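Local atomic coordinates of ricin B-related lectin (Polyporus squamosus, PDB entry 5MUA), a protein that probably binds galactose-containing glycans through a beta-trefoil lectin part and carries a calcium-dependent, papain-like protease part that binds the inhibitor E-64. Residues Ser2-Tyr15 with Asn139-Gln151. Numbering follows the deposited sequence.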
loop_
_atom_site.group_PDB
_atom_site.type_symbol
_atom_site.label_atom_id
_atom_site.label_comp_id
_atom_site.label_asym_id
_atom_site.label_seq_id
_atom_site.Cartn_x
_atom_site.Cartn_y
_atom_site.Cartn_z
ATOM N N SER B 2 17.683 17.788 21.806
ATOM C CA SER B 2 17.422 17.785 23.236
ATOM C C SER B 2 16.367 16.735 23.498
ATOM O O SER B 2 15.491 16.418 22.642
ATOM C CB SER B 2 16.861 19.138 23.639
ATOM O OG SER B 2 15.655 19.306 22.836
ATOM N N PHE B 3 16.394 16.247 24.717
ATOM C CA PHE B 3 15.448 15.291 25.165
ATOM C C PHE B 3 14.105 15.955 25.420
ATOM O O PHE B 3 14.029 16.999 26.135
ATOM C CB PHE B 3 15.966 14.536 26.393
ATOM C CG PHE B 3 15.008 13.528 26.888
ATOM C CD1 PHE B 3 14.785 12.347 26.139
ATOM C CD2 PHE B 3 14.262 13.732 28.033
ATOM C CE1 PHE B 3 13.862 11.389 26.573
ATOM C CE2 PHE B 3 13.372 12.761 28.488
ATOM C CZ PHE B 3 13.124 11.617 27.756
ATOM N N GLN B 4 13.042 15.356 24.879
ATOM C CA GLN B 4 11.725 15.947 24.919
ATOM C C GLN B 4 10.662 14.946 25.340
ATOM O O GLN B 4 9.481 15.028 24.967
ATOM C CB GLN B 4 11.382 16.580 23.551
ATOM C CG GLN B 4 12.244 17.775 23.147
ATOM C CD GLN B 4 12.148 18.011 21.635
ATOM O OE1 GLN B 4 11.064 18.211 21.122
ATOM N NE2 GLN B 4 13.272 17.865 20.920
ATOM N N GLY B 5 11.067 13.988 26.163
ATOM C CA GLY B 5 10.173 12.923 26.645
ATOM C C GLY B 5 9.876 11.898 25.563
ATOM O O GLY B 5 10.708 11.591 24.703
ATOM N N HIS B 6 8.678 11.348 25.619
ATOM C CA HIS B 6 8.242 10.311 24.652
ATOM C C HIS B 6 8.724 10.573 23.233
ATOM O O HIS B 6 8.403 11.614 22.699
ATOM C CB HIS B 6 6.723 10.226 24.666
ATOM C CG HIS B 6 6.176 9.045 23.927
ATOM N ND1 HIS B 6 4.886 9.009 23.478
ATOM C CD2 HIS B 6 6.730 7.852 23.578
ATOM C CE1 HIS B 6 4.646 7.826 22.926
ATOM N NE2 HIS B 6 5.757 7.126 22.942
ATOM N N GLY B 7 9.474 9.639 22.620
ATOM C CA GLY B 7 10.037 9.864 21.290
ATOM C C GLY B 7 11.081 8.842 20.917
ATOM O O GLY B 7 11.349 7.898 21.682
ATOM N N ILE B 8 11.653 8.983 19.744
ATOM C CA ILE B 8 12.739 8.095 19.265
ATOM C C ILE B 8 13.929 8.994 19.088
ATOM O O ILE B 8 13.803 10.141 18.551
ATOM C CB ILE B 8 12.385 7.403 17.918
ATOM C CG1 ILE B 8 11.137 6.517 18.173
ATOM C CG2 ILE B 8 13.548 6.613 17.403
ATOM C CD1 ILE B 8 10.432 6.027 16.914
ATOM N N TYR B 9 15.080 8.523 19.572
ATOM C CA TYR B 9 16.267 9.336 19.672
ATOM C C TYR B 9 17.538 8.605 19.341
ATOM O O TYR B 9 17.631 7.380 19.508
ATOM C CB TYR B 9 16.423 9.793 21.099
ATOM C CG TYR B 9 15.334 10.602 21.645
ATOM C CD1 TYR B 9 14.244 10.020 22.293
ATOM C CD2 TYR B 9 15.421 11.982 21.608
ATOM C CE1 TYR B 9 13.268 10.797 22.816
ATOM C CE2 TYR B 9 14.461 12.799 22.180
ATOM C CZ TYR B 9 13.362 12.201 22.815
ATOM O OH TYR B 9 12.399 13.009 23.374
ATOM N N TYR B 10 18.544 9.337 18.870
ATOM C CA TYR B 10 19.943 8.896 19.038
ATOM C C TYR B 10 20.360 9.369 20.413
ATOM O O TYR B 10 19.925 10.468 20.876
ATOM C CB TYR B 10 20.879 9.593 18.041
ATOM C CG TYR B 10 20.701 9.271 16.571
ATOM C CD1 TYR B 10 20.669 7.969 16.108
ATOM C CD2 TYR B 10 20.731 10.326 15.624
ATOM C CE1 TYR B 10 20.549 7.702 14.736
ATOM C CE2 TYR B 10 20.647 10.078 14.244
ATOM C CZ TYR B 10 20.532 8.775 13.810
ATOM O OH TYR B 10 20.460 8.485 12.438
ATOM N N ILE B 11 21.117 8.543 21.098
ATOM C CA ILE B 11 21.667 8.918 22.418
ATOM C C ILE B 11 23.177 8.965 22.186
ATOM O O ILE B 11 23.824 7.933 22.020
ATOM C CB ILE B 11 21.311 7.874 23.488
ATOM C CG1 ILE B 11 19.782 7.628 23.575
ATOM C CG2 ILE B 11 21.870 8.301 24.858
ATOM C CD1 ILE B 11 19.379 6.527 24.546
ATOM N N ALA B 12 23.752 10.167 22.149
ATOM C CA ALA B 12 25.174 10.314 21.845
ATOM C C ALA B 12 25.932 10.708 23.101
ATOM O O ALA B 12 25.407 11.458 23.923
ATOM C CB ALA B 12 25.405 11.420 20.801
ATOM N N SER B 13 27.155 10.261 23.158
ATOM C CA SER B 13 28.069 10.679 24.296
ATOM C C SER B 13 28.431 12.138 24.169
ATOM O O SER B 13 28.812 12.563 23.112
ATOM C CB SER B 13 29.354 9.877 24.272
ATOM O OG SER B 13 30.224 10.282 25.327
ATOM N N ALA B 14 28.344 12.926 25.257
ATOM C CA ALA B 14 28.905 14.281 25.210
ATOM C C ALA B 14 30.362 14.246 25.628
ATOM O O ALA B 14 30.974 15.300 25.625
ATOM C CB ALA B 14 28.116 15.239 26.082
ATOM N N TYR B 15 30.883 13.082 26.024
ATOM C CA TYR B 15 32.255 12.937 26.496
ATOM C C TYR B 15 33.253 12.804 25.383
ATOM O O TYR B 15 34.330 13.346 25.450
ATOM C CB TYR B 15 32.325 11.741 27.403
ATOM C CG TYR B 15 33.678 11.392 27.964
ATOM C CD1 TYR B 15 34.287 12.195 28.918
ATOM C CD2 TYR B 15 34.310 10.215 27.612
ATOM C CE1 TYR B 15 35.490 11.833 29.472
ATOM C CE2 TYR B 15 35.537 9.843 28.166
ATOM C CZ TYR B 15 36.100 10.674 29.127
ATOM O OH TYR B 15 37.311 10.357 29.674
ATOM N N ASN B 139 34.708 14.015 35.359
ATOM C CA ASN B 139 34.645 13.994 33.920
ATOM C C ASN B 139 33.194 13.990 33.442
ATOM O O ASN B 139 32.271 13.941 34.275
ATOM C CB ASN B 139 35.508 12.846 33.348
ATOM C CG ASN B 139 34.912 11.440 33.600
ATOM O OD1 ASN B 139 33.717 11.220 33.459
ATOM N ND2 ASN B 139 35.769 10.498 33.908
ATOM N N THR B 140 33.015 14.023 32.119
ATOM C CA THR B 140 31.697 14.125 31.538
ATOM C C THR B 140 31.186 12.797 30.965
ATOM O O THR B 140 30.289 12.819 30.142
ATOM C CB THR B 140 31.597 15.245 30.515
ATOM O OG1 THR B 140 32.518 15.013 29.482
ATOM C CG2 THR B 140 31.817 16.570 31.143
ATOM N N SER B 141 31.759 11.684 31.399
ATOM C CA SER B 141 31.452 10.376 30.841
ATOM C C SER B 141 30.004 9.947 31.072
ATOM O O SER B 141 29.539 9.010 30.414
ATOM C CB SER B 141 32.424 9.308 31.394
ATOM O OG SER B 141 32.200 9.102 32.813
ATOM N N GLN B 142 29.304 10.577 32.002
ATOM C CA GLN B 142 27.906 10.286 32.234
ATOM C C GLN B 142 26.942 11.257 31.553
ATOM O O GLN B 142 25.720 11.238 31.828
ATOM C CB GLN B 142 27.603 10.219 33.727
ATOM C CG GLN B 142 28.571 9.320 34.452
ATOM C CD GLN B 142 28.311 9.144 35.916
ATOM O OE1 GLN B 142 27.970 10.077 36.627
ATOM N NE2 GLN B 142 28.559 7.940 36.384
ATOM N N ASN B 143 27.476 12.090 30.638
ATOM C CA ASN B 143 26.642 13.111 30.028
ATOM C C ASN B 143 26.380 12.633 28.598
ATOM O O ASN B 143 27.303 12.168 27.894
ATOM C CB ASN B 143 27.362 14.436 29.973
ATOM C CG ASN B 143 27.556 15.048 31.349
ATOM O OD1 ASN B 143 26.985 14.584 32.345
ATOM N ND2 ASN B 143 28.346 16.113 31.399
ATOM N N TRP B 144 25.152 12.833 28.192
ATOM C CA TRP B 144 24.648 12.300 26.875
ATOM C C TRP B 144 23.831 13.430 26.245
ATOM O O TRP B 144 23.216 14.231 26.947
ATOM C CB TRP B 144 23.747 11.066 27.131
ATOM C CG TRP B 144 24.486 9.979 27.804
ATOM C CD1 TRP B 144 24.568 9.798 29.144
ATOM C CD2 TRP B 144 25.329 9.002 27.216
ATOM N NE1 TRP B 144 25.420 8.746 29.431
ATOM C CE2 TRP B 144 25.907 8.259 28.261
ATOM C CE3 TRP B 144 25.712 8.703 25.894
ATOM C CZ2 TRP B 144 26.789 7.227 28.029
ATOM C CZ3 TRP B 144 26.566 7.695 25.669
ATOM C CH2 TRP B 144 27.125 6.955 26.721
ATOM N N THR B 145 23.780 13.439 24.926
ATOM C CA THR B 145 22.857 14.268 24.184
ATOM C C THR B 145 21.818 13.414 23.511
ATOM O O THR B 145 22.057 12.280 23.279
ATOM C CB THR B 145 23.557 15.172 23.173
ATOM O OG1 THR B 145 24.213 14.409 22.195
ATOM C CG2 THR B 145 24.600 16.035 23.890
ATOM N N PHE B 146 20.640 13.976 23.345
ATOM C CA PHE B 146 19.525 13.269 22.686
ATOM C C PHE B 146 19.107 14.049 21.433
ATOM O O PHE B 146 18.838 15.244 21.536
ATOM C CB PHE B 146 18.362 13.276 23.650
ATOM C CG PHE B 146 18.538 12.314 24.755
ATOM C CD1 PHE B 146 19.265 12.678 25.894
ATOM C CD2 PHE B 146 18.004 11.058 24.697
ATOM C CE1 PHE B 146 19.373 11.792 26.951
ATOM C CE2 PHE B 146 18.136 10.165 25.757
ATOM C CZ PHE B 146 18.855 10.519 26.870
ATOM N N GLN B 147 19.096 13.382 20.270
ATOM C CA GLN B 147 18.593 14.000 19.069
ATOM C C GLN B 147 17.264 13.342 18.735
ATOM O O GLN B 147 17.248 12.166 18.527
ATOM C CB GLN B 147 19.598 13.804 17.940
ATOM C CG GLN B 147 18.979 14.312 16.652
ATOM C CD GLN B 147 19.843 14.206 15.439
ATOM O OE1 GLN B 147 21.021 13.921 15.506
ATOM N NE2 GLN B 147 19.225 14.401 14.303
ATOM N N LYS B 148 16.184 14.110 18.703
ATOM C CA LYS B 148 14.844 13.559 18.452
ATOM C C LYS B 148 14.724 13.254 16.987
ATOM O O LYS B 148 15.087 14.061 16.159
ATOM C CB LYS B 148 13.758 14.541 18.830
ATOM C CG LYS B 148 12.383 13.866 18.861
ATOM C CD LYS B 148 11.304 14.792 19.405
ATOM C CE LYS B 148 11.067 15.996 18.467
ATOM N NZ LYS B 148 9.984 16.855 19.018
ATOM N N LEU B 149 14.252 12.063 16.682
ATOM C CA LEU B 149 14.091 11.586 15.313
ATOM C C LEU B 149 12.636 11.313 15.010
ATOM O O LEU B 149 12.327 10.789 13.920
ATOM C CB LEU B 149 14.905 10.315 15.159
ATOM C CG LEU B 149 16.365 10.490 15.568
ATOM C CD1 LEU B 149 17.057 9.173 15.465
ATOM C CD2 LEU B 149 17.123 11.494 14.705
ATOM N N SER B 150 11.737 11.547 15.955
ATOM C CA SER B 150 10.301 11.260 15.827
ATOM C C SER B 150 9.456 12.533 15.825
ATOM O O SER B 150 9.923 13.602 16.223
ATOM C CB SER B 150 9.801 10.391 17.009
ATOM O OG SER B 150 10.189 10.954 18.231
ATOM N N GLN B 151 8.221 12.394 15.323
ATOM C CA GLN B 151 7.194 13.389 15.348
ATOM C C GLN B 151 5.911 12.718 15.749
ATOM O O GLN B 151 5.692 11.582 15.385
ATOM C CB GLN B 151 7.019 14.026 13.982
ATOM C CG GLN B 151 8.183 14.822 13.555
ATOM C CD GLN B 151 8.229 16.168 14.272
ATOM O OE1 GLN B 151 7.586 17.127 13.848
ATOM N NE2 GLN B 151 8.942 16.226 15.394
HETATM O O HOH W 1 16.503 16.927 19.000
HETATM O O HOH W 2 29.136 10.094 27.776
HETATM O O HOH W 3 31.968 16.820 27.650
#
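Phe-146 sits at the heart of this contact, its ring filled in on both faces by the N-terminal segment. Phe-3 presents an edge to one face, CD1 lying 3.8 Å from CD2 of Phe-146 with the ring planes 57° apart, while Ile-11 lays CG2 over the opposite face. Phe-146 in turn sends its own edge into the face of Tyr-9, a T-shaped pair with planes at 86°. Tyr-9 is pinned at its far end, because its hydroxyl donates to Gly-5 O and accepts from Gln-4 N, which ties the loop of residues 4-5 to the end of the Tyr-9 ring. Ile-51 of strand 49-53 touches the side chains of all three.

The backbones run antiparallel from Tyr-9/Lys-148 to Ser-13/Trp-144, with reciprocal hydrogen bonds at Tyr-10/Gln-147 and Ala-12/Thr-145. Beyond them Leu-149 N still bonds to Ile-8 O, and Ser-150 adds its side chain: chi1 of 51° places OG to accept from Ile-8 N at 2.9 Å. On the sheet face of Tyr-10, CD1 of Leu-149 stands 3.6 Å from the Tyr-10 ring centroid, almost exactly on the normal, while the phenol hydroxyl bonds to Asp-43 and Arg-256. A water joining Ser-13 OG to Asn-143 O lies over one face of the buried Trp-144 ring.

The margins are looser and wetter. Lys-148 bends at chi3 to bring NZ within 2.7 Å of Gln-4 OE1, approaching from above the amide plane. At the other end Tyr-15 lies over CB of Ser-141, and a water joins Ala-14 O to Thr-140 OG1. Asn-139 OD1 accepts from Ser-141 N, an Asx turn, and from Ser-141 OG as well.

The first strand of the lectin part paired with its last, around a buried aromatic cluster, is how a ricin-type beta-trefoil brings its two ends together, before the chain runs on into the protease part.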